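Long-range contact in GrgF (PDB 6LZH), which acts as a polyketide transferase of the alpha/beta hydrolase fold that takes part in the biosynthesis of the fungal furanone gregatin A: residues 161-175 with 201-213. Residues are numbered along the deposited sequence; the frame is centred on the assembly and turned at random.
Sequences RASRLDGEEPMYLPY and IPVENRISVQTYY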
loop_
_atom_site.group_PDB
_atom_site.type_symbol
_atom_site.label_atom_id
_atom_site.label_comp_id
_atom_site.label_asym_id
_atom_site.label_seq_id
_atom_site.Cartn_x
_atom_site.Cartn_y
_atom_site.Cartn_z
ATOM N N ARG A 161 -3.707 15.999 -5.767
ATOM C CA ARG A 161 -2.481 15.668 -6.495
ATOM C C ARG A 161 -2.142 16.747 -7.514
ATOM O O ARG A 161 -1.015 17.264 -7.559
ATOM C CB ARG A 161 -2.633 14.326 -7.234
ATOM C CG ARG A 161 -2.668 13.076 -6.377
ATOM C CD ARG A 161 -2.446 11.810 -7.235
ATOM N NE ARG A 161 -1.027 11.567 -7.514
ATOM C CZ ARG A 161 -0.200 10.894 -6.712
ATOM N NH1 ARG A 161 -0.633 10.397 -5.561
ATOM N NH2 ARG A 161 1.073 10.718 -7.052
ATOM N N ALA A 162 -3.103 17.034 -8.402
ATOM C CA ALA A 162 -2.852 17.957 -9.509
ATOM C C ALA A 162 -2.530 19.362 -9.004
ATOM O O ALA A 162 -1.677 20.053 -9.571
ATOM C CB ALA A 162 -4.070 17.995 -10.431
ATOM N N SER A 163 -3.213 19.795 -7.938
ATOM C CA SER A 163 -2.982 21.122 -7.377
ATOM C C SER A 163 -1.612 21.201 -6.718
ATOM O O SER A 163 -0.904 22.204 -6.853
ATOM C CB SER A 163 -4.089 21.465 -6.375
ATOM O OG SER A 163 -5.390 21.406 -6.986
ATOM N N ARG A 164 -1.223 20.165 -5.980
ATOM C CA ARG A 164 0.114 20.166 -5.393
ATOM C C ARG A 164 1.194 20.140 -6.472
ATOM O O ARG A 164 2.245 20.777 -6.323
ATOM C CB ARG A 164 0.258 18.984 -4.440
ATOM C CG ARG A 164 -0.580 19.139 -3.172
ATOM C CD ARG A 164 -0.813 17.780 -2.546
ATOM N NE ARG A 164 0.419 17.224 -1.980
ATOM C CZ ARG A 164 0.464 16.040 -1.384
ATOM N NH1 ARG A 164 -0.649 15.319 -1.302
ATOM N NH2 ARG A 164 1.601 15.576 -0.883
ATOM N N LEU A 165 0.954 19.410 -7.572
ATOM C CA LEU A 165 1.876 19.449 -8.704
ATOM C C LEU A 165 2.078 20.862 -9.237
ATOM O O LEU A 165 3.134 21.143 -9.809
ATOM C CB LEU A 165 1.386 18.517 -9.828
ATOM C CG LEU A 165 1.734 17.039 -9.634
ATOM C CD1 LEU A 165 1.007 16.157 -10.641
ATOM C CD2 LEU A 165 3.255 16.828 -9.732
ATOM N N ASP A 166 1.114 21.767 -9.030
ATOM C CA ASP A 166 1.259 23.171 -9.385
ATOM C C ASP A 166 1.652 24.051 -8.201
ATOM O O ASP A 166 1.506 25.276 -8.275
ATOM C CB ASP A 166 -0.030 23.688 -10.014
ATOM C CG ASP A 166 -0.128 23.321 -11.481
ATOM O OD1 ASP A 166 0.687 22.489 -11.898
ATOM O OD2 ASP A 166 -0.985 23.877 -12.203
ATOM N N GLY A 167 2.135 23.457 -7.111
ATOM C CA GLY A 167 2.655 24.216 -5.989
ATOM C C GLY A 167 1.641 24.642 -4.953
ATOM O O GLY A 167 1.997 25.406 -4.044
ATOM N N GLU A 168 0.386 24.210 -5.069
ATOM C CA GLU A 168 -0.583 24.510 -4.030
ATOM C C GLU A 168 -0.275 23.697 -2.771
ATOM O O GLU A 168 0.385 22.656 -2.813
ATOM C CB GLU A 168 -2.008 24.214 -4.509
ATOM C CG GLU A 168 -2.439 24.969 -5.772
ATOM C CD GLU A 168 -2.775 26.432 -5.481
ATOM O OE1 GLU A 168 -3.020 26.781 -4.295
ATOM O OE2 GLU A 168 -2.783 27.232 -6.440
ATOM N N GLU A 169 -0.767 24.182 -1.640
ATOM C CA GLU A 169 -0.644 23.433 -0.401
ATOM C C GLU A 169 -1.548 22.201 -0.432
ATOM O O GLU A 169 -2.550 22.174 -1.150
ATOM C CB GLU A 169 -1.018 24.316 0.787
ATOM C CG GLU A 169 -0.052 25.463 1.039
ATOM C CD GLU A 169 1.353 24.988 1.265
ATOM O OE1 GLU A 169 2.235 25.352 0.455
ATOM O OE2 GLU A 169 1.579 24.238 2.239
ATOM N N PRO A 170 -1.229 21.178 0.365
ATOM C CA PRO A 170 -2.082 19.982 0.397
ATOM C C PRO A 170 -3.458 20.301 0.957
ATOM O O PRO A 170 -3.626 21.194 1.782
ATOM C CB PRO A 170 -1.312 19.011 1.302
ATOM C CG PRO A 170 0.122 19.551 1.342
ATOM C CD PRO A 170 -0.032 21.039 1.218
ATOM N N MET A 171 -4.457 19.573 0.481
ATOM C CA MET A 171 -5.823 19.783 0.936
ATOM C C MET A 171 -6.132 18.901 2.138
ATOM O O MET A 171 -5.725 17.739 2.199
ATOM C CB MET A 171 -6.803 19.501 -0.203
ATOM C CG MET A 171 -8.251 19.564 0.182
ATOM S SD MET A 171 -9.267 18.751 -1.078
ATOM C CE MET A 171 -8.470 19.364 -2.566
ATOM N N TYR A 172 -6.861 19.460 3.096
ATOM C CA TYR A 172 -7.224 18.745 4.309
ATOM C C TYR A 172 -8.736 18.702 4.454
ATOM O O TYR A 172 -9.452 19.580 3.964
ATOM C CB TYR A 172 -6.593 19.395 5.544
ATOM C CG TYR A 172 -5.098 19.172 5.613
ATOM C CD1 TYR A 172 -4.224 20.034 4.980
ATOM C CD2 TYR A 172 -4.568 18.092 6.315
ATOM C CE1 TYR A 172 -2.864 19.839 5.020
ATOM C CE2 TYR A 172 -3.199 17.883 6.361
ATOM C CZ TYR A 172 -2.357 18.763 5.711
ATOM O OH TYR A 172 -1.001 18.577 5.746
ATOM N N LEU A 173 -9.215 17.654 5.106
ATOM C CA LEU A 173 -10.604 17.607 5.508
ATOM C C LEU A 173 -10.717 17.810 7.008
ATOM O O LEU A 173 -9.878 17.298 7.754
ATOM C CB LEU A 173 -11.233 16.265 5.141
ATOM C CG LEU A 173 -11.381 16.062 3.645
ATOM C CD1 LEU A 173 -11.985 14.698 3.379
ATOM C CD2 LEU A 173 -12.226 17.195 3.063
ATOM N N PRO A 174 -11.728 18.533 7.481
ATOM C CA PRO A 174 -11.973 18.602 8.922
ATOM C C PRO A 174 -12.712 17.364 9.402
ATOM O O PRO A 174 -13.382 16.661 8.638
ATOM C CB PRO A 174 -12.848 19.851 9.068
ATOM C CG PRO A 174 -13.677 19.820 7.811
ATOM C CD PRO A 174 -12.766 19.251 6.716
ATOM N N TYR A 175 -12.578 17.107 10.704
ATOM C CA TYR A 175 -13.338 16.024 11.320
ATOM C C TYR A 175 -14.838 16.269 11.204
ATOM O O TYR A 175 -15.621 15.316 11.078
ATOM C CB TYR A 175 -12.945 15.878 12.787
ATOM C CG TYR A 175 -11.591 15.249 13.030
ATOM C CD1 TYR A 175 -10.730 14.941 11.977
ATOM C CD2 TYR A 175 -11.180 14.948 14.318
ATOM C CE1 TYR A 175 -9.500 14.353 12.216
ATOM C CE2 TYR A 175 -9.960 14.373 14.563
ATOM C CZ TYR A 175 -9.118 14.076 13.515
ATOM O OH TYR A 175 -7.893 13.487 13.787
ATOM N N ILE A 201 -6.746 17.034 26.205
ATOM C CA ILE A 201 -5.825 16.457 25.232
ATOM C C ILE A 201 -5.997 17.213 23.918
ATOM O O ILE A 201 -7.114 17.235 23.370
ATOM C CB ILE A 201 -6.069 14.956 25.052
ATOM C CG1 ILE A 201 -5.649 14.223 26.332
ATOM C CG2 ILE A 201 -5.310 14.454 23.849
ATOM C CD1 ILE A 201 -6.485 12.979 26.666
ATOM N N PRO A 202 -4.955 17.865 23.403
ATOM C CA PRO A 202 -5.110 18.609 22.151
ATOM C C PRO A 202 -5.265 17.653 20.980
ATOM O O PRO A 202 -4.653 16.581 20.933
ATOM C CB PRO A 202 -3.819 19.438 22.056
ATOM C CG PRO A 202 -2.822 18.709 22.902
ATOM C CD PRO A 202 -3.582 17.927 23.942
ATOM N N VAL A 203 -6.120 18.039 20.045
ATOM C CA VAL A 203 -6.439 17.217 18.890
ATOM C C VAL A 203 -6.276 18.064 17.640
ATOM O O VAL A 203 -6.836 19.162 17.556
ATOM C CB VAL A 203 -7.870 16.655 18.973
ATOM C CG1 VAL A 203 -8.259 16.012 17.640
ATOM C CG2 VAL A 203 -7.988 15.676 20.132
ATOM N N GLU A 204 -5.505 17.558 16.679
ATOM C CA GLU A 204 -5.440 18.146 15.346
ATOM C C GLU A 204 -6.672 17.677 14.582
ATOM O O GLU A 204 -6.800 16.489 14.276
ATOM C CB GLU A 204 -4.142 17.737 14.650
ATOM C CG GLU A 204 -3.841 18.487 13.345
ATOM C CD GLU A 204 -3.954 19.996 13.481
ATOM O OE1 GLU A 204 -3.118 20.610 14.190
ATOM O OE2 GLU A 204 -4.881 20.565 12.870
ATOM N N ASN A 205 -7.601 18.596 14.305
ATOM C CA ASN A 205 -8.901 18.241 13.747
ATOM C C ASN A 205 -8.911 18.236 12.219
ATOM O O ASN A 205 -9.972 18.444 11.610
ATOM C CB ASN A 205 -9.979 19.190 14.284
ATOM C CG ASN A 205 -9.908 20.567 13.657
ATOM O OD1 ASN A 205 -8.823 21.082 13.385
ATOM N ND2 ASN A 205 -11.068 21.169 13.417
ATOM N N ARG A 206 -7.760 18.011 11.588
ATOM C CA ARG A 206 -7.653 17.968 10.139
ATOM C C ARG A 206 -6.821 16.761 9.734
ATOM O O ARG A 206 -5.882 16.365 10.430
ATOM C CB ARG A 206 -7.019 19.256 9.579
ATOM C CG ARG A 206 -7.695 20.543 10.048
ATOM C CD ARG A 206 -7.726 21.611 8.954
ATOM N NE ARG A 206 -9.041 21.699 8.319
ATOM C CZ ARG A 206 -9.274 22.316 7.165
ATOM N NH1 ARG A 206 -8.275 22.905 6.516
ATOM N NH2 ARG A 206 -10.503 22.346 6.657
ATOM N N ILE A 207 -7.163 16.194 8.585
ATOM C CA ILE A 207 -6.467 15.038 8.044
ATOM C C ILE A 207 -6.373 15.238 6.535
ATOM O O ILE A 207 -7.291 15.792 5.921
ATOM C CB ILE A 207 -7.201 13.734 8.425
ATOM C CG1 ILE A 207 -6.371 12.520 8.028
ATOM C CG2 ILE A 207 -8.571 13.662 7.788
ATOM C CD1 ILE A 207 -5.376 12.137 9.077
ATOM N N SER A 208 -5.243 14.845 5.941
ATOM C CA SER A 208 -5.084 15.027 4.503
ATOM C C SER A 208 -6.117 14.203 3.748
ATOM O O SER A 208 -6.494 13.109 4.173
ATOM C CB SER A 208 -3.678 14.616 4.055
ATOM O OG SER A 208 -3.557 13.206 4.084
ATOM N N VAL A 209 -6.577 14.735 2.613
ATOM C CA VAL A 209 -7.476 13.944 1.774
ATOM C C VAL A 209 -6.780 12.693 1.256
ATOM O O VAL A 209 -7.441 11.708 0.932
ATOM C CB VAL A 209 -8.046 14.769 0.598
ATOM C CG1 VAL A 209 -8.746 16.017 1.101
ATOM C CG2 VAL A 209 -6.953 15.144 -0.404
ATOM N N GLN A 210 -5.449 12.707 1.149
ATOM C CA GLN A 210 -4.759 11.519 0.669
ATOM C C GLN A 210 -4.859 10.378 1.669
ATOM O O GLN A 210 -4.691 9.211 1.288
ATOM C CB GLN A 210 -3.283 11.845 0.381
ATOM C CG GLN A 210 -3.104 12.917 -0.698
ATOM C CD GLN A 210 -3.703 12.482 -2.033
ATOM O OE1 GLN A 210 -3.704 11.285 -2.378
ATOM N NE2 GLN A 210 -4.220 13.448 -2.787
ATOM N N THR A 211 -5.108 10.696 2.942
ATOM C CA THR A 211 -5.278 9.648 3.941
ATOM C C THR A 211 -6.354 8.656 3.512
ATOM O O THR A 211 -6.156 7.440 3.596
ATOM C CB THR A 211 -5.626 10.267 5.298
ATOM O OG1 THR A 211 -4.513 11.042 5.784
ATOM C CG2 THR A 211 -5.979 9.174 6.307
ATOM N N TYR A 212 -7.484 9.156 3.007
ATOM C CA TYR A 212 -8.573 8.267 2.604
ATOM C C TYR A 212 -8.204 7.463 1.355
ATOM O O TYR A 212 -8.525 6.272 1.264
ATOM C CB TYR A 212 -9.857 9.072 2.377
ATOM C CG TYR A 212 -11.067 8.183 2.114
ATOM C CD1 TYR A 212 -11.818 7.664 3.165
ATOM C CD2 TYR A 212 -11.438 7.841 0.816
ATOM C CE1 TYR A 212 -12.921 6.835 2.931
ATOM C CE2 TYR A 212 -12.534 7.009 0.573
ATOM C CZ TYR A 212 -13.270 6.512 1.634
ATOM O OH TYR A 212 -14.357 5.694 1.398
ATOM N N TYR A 213 -7.519 8.098 0.394
ATOM C CA TYR A 213 -7.017 7.392 -0.787
ATOM C C TYR A 213 -6.156 6.189 -0.402
ATOM O O TYR A 213 -6.364 5.074 -0.892
ATOM C CB TYR A 213 -6.214 8.362 -1.670
ATOM C CG TYR A 213 -5.559 7.715 -2.889
ATOM C CD1 TYR A 213 -4.317 7.078 -2.797
ATOM C CD2 TYR A 213 -6.185 7.740 -4.131
ATOM C CE1 TYR A 213 -3.724 6.486 -3.913
ATOM C CE2 TYR A 213 -5.599 7.145 -5.250
ATOM C CZ TYR A 213 -4.369 6.525 -5.136
ATOM O OH TYR A 213 -3.779 5.953 -6.252
HETATM O O HOH W 1 -3.688 10.013 -4.797
#
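Leu-173 and Ile-207 form the hydrogen-bonded pair of a two-stranded antiparallel ribbon, strands 172-174 and 206-208, separate from the main sheet of the alpha/beta hydrolase fold. Two bonds define the pair: Leu-173 N to Ile-207 O at 2.8 Å, and Ile-207 N to Leu-173 O, the donor lying in the carbonyl plane. The ladder runs on at both ends. Val-209 N donates to Met-171 O with an N-H...O angle of 168°, whereas Tyr-175 N reaches Asn-205 O from above the carbonyl plane.

The side chain of Tyr-175 can be followed outward. Its CB lies near Asn-205 O; CG and CD2 pass Asn-205 CA, and CD1 turns to the same carbonyl oxygen. The CA of Asn-205 stands 3.9 Å from the ring centroid and 4° off the ring normal, a CH-pi contact over one face. Further out, Ile-207 CB lies at the ring edge, by CE1, CE2 touches Val-203 CG1 at 3.9 Å, and CZ nears Glu-204 O. At the tip, Tyr-175 OH is 3.2 Å from Glu-204 O. It is hydrogen-bonded to Asn-42 ND2, which also bonds Arg-206 O. This side chain is about 9 Å from that of the probable nucleophile Cys-115, consistent with the ribbon lying near the active site.

Where strand 206-208 passes into helix 209-216, Ser-208 is the N-cap, its OG accepting a weak bond from Thr-211 N and also hydrogen-bonded to Asp-81 OD1. Val-209 CG1, anti to its carbonyl carbon (chi1 -56°), meets both Met-171 SD at 3.5 Å and Leu-173 CG at 3.7 Å. Beyond, Asp-160 OD2 joins Arg-164 NH1 by a salt bridge and Gln-210 NE2 by a hydrogen bond, while one water accepts from Arg-161 NH1, whose salt bridge goes to Glu-89 of the second subunit, and donates to Gln-210 OE1 at 2.7 Å.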